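Local coordinates for diheme cytochrome C NAPB (Haemophilus influenzae, PDB 1JNI), which probably passes electrons to the catalytic subunit of periplasmic nitrate reductase, using two stacked c-type hemes, at residues A[72-76]-A[77-81]. Sequence-based numbering, arbitrary orientation. Where two conformers were deposited one is given.
With HEC (heme c), chain B.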
ATOM      1  N   THR A  72       5.424  -2.557   7.108  1.00 16.00           N
ATOM      2  CA  THR A  72       4.683  -3.809   6.927  1.00 16.48           C
ATOM      3  C   THR A  72       4.315  -3.990   5.474  1.00 14.85           C
ATOM      4  O   THR A  72       3.808  -3.041   4.841  1.00 15.04           O
ATOM      5  CB  THR A  72       3.421  -3.813   7.802  1.00 19.08           C
ATOM      6  OG1 THR A  72       3.876  -3.802   9.164  1.00 30.90           O
ATOM      7  CG2 THR A  72       2.555  -5.028   7.617  1.00 24.49           C
ATOM      8  N   ARG A  73       4.573  -5.192   4.977  1.00 17.30           N
ATOM      9  CA  ARG A  73       4.260  -5.458   3.596  1.00 18.70           C
ATOM     10  C   ARG A  73       2.764  -5.438   3.318  1.00 15.23           C
ATOM     11  O   ARG A  73       2.016  -5.964   4.166  1.00 17.38           O
ATOM     12  CB  ARG A  73       4.837  -6.852   3.301  1.00 23.68           C
ATOM     13  CG  ARG A  73       4.775  -7.401   1.942  1.00 26.80           C
ATOM     14  CD  ARG A  73       5.465  -8.754   1.883  1.00 33.72           C
ATOM     15  NE  ARG A  73       6.900  -8.668   2.138  1.00 31.13           N
ATOM     16  CZ  ARG A  73       7.784  -9.644   1.974  1.00 29.33           C
ATOM     17  NH1 ARG A  73       7.349 -10.810   1.524  1.00 38.96           N
ATOM     18  NH2 ARG A  73       9.065  -9.459   2.246  1.00 35.23           N
ATOM     19  N   ILE A  74       2.342  -4.918   2.163  1.00 16.16           N
ATOM     20  CA  ILE A  74       0.939  -5.120   1.796  1.00 16.26           C
ATOM     21  C   ILE A  74       0.721  -6.620   1.593  1.00 18.07           C
ATOM     22  O   ILE A  74       1.484  -7.309   0.930  1.00 18.56           O
ATOM     23  CB  ILE A  74       0.482  -4.288   0.573  1.00 19.29           C
ATOM     24  CG1 ILE A  74       1.412  -4.427  -0.628  1.00 22.12           C
ATOM     25  CG2 ILE A  74       0.254  -2.807   0.946  1.00 22.44           C
ATOM     26  CD1 ILE A  74       0.762  -4.014  -1.953  1.00 23.76           C
ATOM     27  N   SER A  75      -0.334  -7.135   2.202  1.00 18.60           N
ATOM     28  CA  SER A  75      -0.686  -8.551   2.181  1.00 21.93           C
ATOM     29  C   SER A  75      -1.310  -9.021   0.873  1.00 18.39           C
ATOM     30  O   SER A  75      -1.735  -8.161   0.079  1.00 19.88           O
ATOM     31  CB  SER A  75      -1.711  -8.821   3.295  0.76 26.78           C
ATOM     32  OG  SER A  75      -2.933  -8.127   3.080  0.76 37.00           O
ATOM     33  N   PRO A  76      -1.360 -10.313   0.637  1.00 18.61           N
ATOM     34  CA  PRO A  76      -2.062 -10.813  -0.574  1.00 19.22           C
ATOM     35  C   PRO A  76      -3.493 -10.320  -0.772  1.00 16.93           C
ATOM     36  O   PRO A  76      -3.977 -10.312  -1.905  1.00 18.83           O
ATOM     37  CB  PRO A  76      -2.000 -12.330  -0.423  1.00 19.44           C
ATOM     38  CG  PRO A  76      -0.778 -12.552   0.422  1.00 25.06           C
ATOM     39  CD  PRO A  76      -0.695 -11.379   1.385  1.00 22.60           C
ATOM     40  N   THR A  77      -4.206  -9.861   0.268  1.00 18.63           N
ATOM     41  CA  THR A  77      -5.519  -9.263   0.080  1.00 20.05           C
ATOM     42  C   THR A  77      -5.470  -8.029  -0.854  1.00 17.57           C
ATOM     43  O   THR A  77      -6.500  -7.762  -1.480  1.00 21.08           O
ATOM     44  CB  THR A  77      -6.173  -8.791   1.379  1.00 25.71           C
ATOM     45  OG1 THR A  77      -5.185  -8.021   2.047  1.00 26.73           O
ATOM     46  CG2 THR A  77      -6.497  -9.903   2.376  1.00 27.62           C
ATOM     47  N   HIS A  78      -4.355  -7.331  -0.953  1.00 17.38           N
ATOM     48  CA  HIS A  78      -4.143  -6.160  -1.804  1.00 18.09           C
ATOM     49  C   HIS A  78      -3.804  -6.514  -3.274  1.00 18.95           C
ATOM     50  O   HIS A  78      -3.850  -5.659  -4.139  1.00 20.32           O
ATOM     51  CB  HIS A  78      -3.062  -5.302  -1.158  1.00 17.67           C
ATOM     52  CG  HIS A  78      -3.446  -4.597   0.088  1.00 15.96           C
ATOM     53  ND1 HIS A  78      -3.625  -5.184   1.297  1.00 17.57           N
ATOM     54  CD2 HIS A  78      -3.697  -3.292   0.382  1.00 18.44           C
ATOM     55  CE1 HIS A  78      -3.990  -4.312   2.268  1.00 16.32           C
ATOM     56  NE2 HIS A  78      -4.018  -3.113   1.711  1.00 15.27           N
ATOM     57  N   PHE A  79      -3.509  -7.792  -3.558  1.00 19.34           N
ATOM     58  CA  PHE A  79      -3.186  -8.311  -4.887  1.00 19.86           C
ATOM     59  C   PHE A  79      -4.225  -9.246  -5.502  1.00 21.07           C
ATOM     60  O   PHE A  79      -4.329  -9.393  -6.713  1.00 23.49           O
ATOM     61  CB  PHE A  79      -1.862  -9.054  -4.842  1.00 21.54           C
ATOM     62  CG  PHE A  79      -0.617  -8.225  -4.597  1.00 22.95           C
ATOM     63  CD1 PHE A  79      -0.111  -8.020  -3.325  1.00 23.65           C
ATOM     64  CD2 PHE A  79       0.061  -7.669  -5.673  1.00 26.28           C
ATOM     65  CE1 PHE A  79       1.032  -7.260  -3.110  1.00 24.82           C
ATOM     66  CE2 PHE A  79       1.185  -6.927  -5.430  1.00 27.04           C
ATOM     67  CZ  PHE A  79       1.708  -6.716  -4.178  1.00 27.33           C
ATOM     68  N   MET A  80      -5.019  -9.941  -4.671  1.00 20.63           N
ATOM     69  CA  MET A  80      -5.999 -10.900  -5.144  1.00 20.49           C
ATOM     70  C   MET A  80      -7.161 -10.346  -5.947  1.00 22.96           C
ATOM     71  O   MET A  80      -7.622  -9.210  -5.751  1.00 23.71           O
ATOM     72  CB  MET A  80      -6.655 -11.653  -3.976  1.00 21.70           C
ATOM     73  CG  MET A  80      -7.598 -10.871  -3.105  1.00 22.85           C
ATOM     74  SD  MET A  80      -7.982 -11.836  -1.597  1.00 23.74           S
ATOM     75  CE  MET A  80      -9.094 -10.582  -0.853  1.00 26.90           C
ATOM     76  N   ASP A  81      -7.606 -11.202  -6.873  1.00 25.42           N
ATOM     77  CA  ASP A  81      -8.832 -10.855  -7.597  1.00 26.17           C
ATOM     78  C   ASP A  81     -10.066 -11.187  -6.759  1.00 24.15           C
ATOM     79  O   ASP A  81      -9.938 -11.604  -5.617  1.00 22.96           O
ATOM     80  CB  ASP A  81      -8.886 -11.534  -8.959  1.00 28.44           C
ATOM     81  CG  ASP A  81      -9.141 -13.002  -9.021  1.00 28.47           C
ATOM     82  OD1 ASP A  81      -9.452 -13.612  -7.977  1.00 28.32           O
ATOM     83  OD2 ASP A  81      -9.043 -13.573 -10.124  1.00 34.25           O
TER
HETATM   84 FE   HEC B 125      -4.424  -1.463   2.777  1.00 16.19          FE
HETATM   85  CHA HEC B 125      -4.268  -3.463   5.535  1.00 16.75           C
HETATM   86  CHB HEC B 125      -1.136  -0.667   3.108  1.00 16.32           C
HETATM   87  CHC HEC B 125      -4.482   0.086  -0.305  1.00 17.44           C
HETATM   88  CHD HEC B 125      -7.818  -1.791   2.685  1.00 17.32           C
HETATM   89  NA  HEC B 125      -3.018  -1.904   4.075  1.00 15.21           N
HETATM   90  C1A HEC B 125      -3.109  -2.820   5.123  1.00 16.58           C
HETATM   91  C2A HEC B 125      -1.820  -2.968   5.824  1.00 16.18           C
HETATM   92  C3A HEC B 125      -0.959  -2.134   5.154  1.00 15.26           C
HETATM   93  C4A HEC B 125      -1.724  -1.498   4.088  1.00 15.48           C
HETATM   94  CMA HEC B 125       0.537  -1.927   5.388  1.00 16.21           C
HETATM   95  CAA HEC B 125      -1.496  -3.973   6.947  1.00 19.37           C
HETATM   96  CBA HEC B 125      -0.933  -5.323   6.421  1.00 21.83           C
HETATM   97  CGA HEC B 125      -1.988  -5.955   5.551  1.00 21.23           C
HETATM   98  O1A HEC B 125      -2.950  -6.505   6.135  1.00 26.31           O
HETATM   99  O2A HEC B 125      -1.952  -5.917   4.274  1.00 22.86           O
HETATM  100  NB  HEC B 125      -3.104  -0.501   1.662  1.00 15.40           N
HETATM  101  C1B HEC B 125      -1.800  -0.207   1.989  1.00 14.46           C
HETATM  102  C2B HEC B 125      -1.112   0.485   0.883  1.00 15.45           C
HETATM  103  C3B HEC B 125      -2.027   0.583  -0.142  1.00 15.92           C
HETATM  104  C4B HEC B 125      -3.256  -0.038   0.370  1.00 15.60           C
HETATM  105  CMB HEC B 125       0.343   1.009   0.939  1.00 17.09           C
HETATM  106  CAB HEC B 125      -1.809   1.052  -1.468  1.00 17.13           C
HETATM  107  CBB HEC B 125      -0.735   0.393  -2.276  1.00 16.82           C
HETATM  108  NC  HEC B 125      -5.867  -0.939   1.484  1.00 17.36           N
HETATM  109  C1C HEC B 125      -5.705  -0.314   0.254  1.00 16.60           C
HETATM  110  C2C HEC B 125      -6.993   0.034  -0.319  1.00 16.79           C
HETATM  111  C3C HEC B 125      -7.930  -0.430   0.536  1.00 16.98           C
HETATM  112  C4C HEC B 125      -7.222  -1.120   1.615  1.00 18.07           C
HETATM  113  CMC HEC B 125      -7.184   0.868  -1.604  1.00 22.34           C
HETATM  114  CAC HEC B 125      -9.348  -0.325   0.470  1.00 20.75           C
HETATM  115  CBC HEC B 125     -10.024  -1.024  -0.647  1.00 22.11           C
HETATM  116  ND  HEC B 125      -5.774  -2.403   3.873  1.00 17.76           N
HETATM  117  C1D HEC B 125      -7.146  -2.487   3.678  1.00 15.44           C
HETATM  118  C2D HEC B 125      -7.743  -3.316   4.685  1.00 18.72           C
HETATM  119  C3D HEC B 125      -6.751  -3.782   5.491  1.00 18.27           C
HETATM  120  C4D HEC B 125      -5.529  -3.192   4.974  1.00 16.48           C
HETATM  121  CMD HEC B 125      -9.234  -3.605   4.868  1.00 19.83           C
HETATM  122  CAD HEC B 125      -6.989  -4.788   6.636  1.00 19.24           C
HETATM  123  CBD HEC B 125      -6.381  -6.136   6.475  1.00 26.28           C
HETATM  124  CGD HEC B 125      -6.240  -6.714   5.084  1.00 23.81           C
HETATM  125  O1D HEC B 125      -5.098  -7.035   4.723  1.00 28.34           O
HETATM  126  O2D HEC B 125      -7.228  -6.848   4.363  1.00 31.31           O
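Ile-74 and His-78 meet round a tight turn, and the isoleucine shows how one branched side chain can face a heme ligand, the porphyrin and a neighbouring ring at once. Its CB stands 4.0 Å from CG of His-78. CG2 sits over one face of the imidazole in a CH-pi contact, 4.2 Å from the ring centroid. The same methyl also packs on the porphyrin, 3.3 Å from heme CHB. The other branch runs away from the heme: with chi1 at 51°, CG1 lies between the backbone N and carbonyl carbon and carries CD1 to CE1 of Phe-79, 3.5 Å away, where the two side chains cross at about a right angle. The turn itself is tied by the backbone: His-78 N donates to Ser-75 O, while Pro-76 O accepts from both Phe-79 N and Met-80 N. At the imidazole edge, Ser-75 OG lies in the ring plane, and ND1 makes a weak hydrogen bond to Thr-77 OG1. Thr-77 OG1 also bonds heme O1D; with Ser-75 N donating to O2A, the turn holds both propionates. NE2 of His-78 binds the iron at 2.0 Å, opposite His-101, completing the bis-histidine axial ligation typical of multiheme c-type cytochromes.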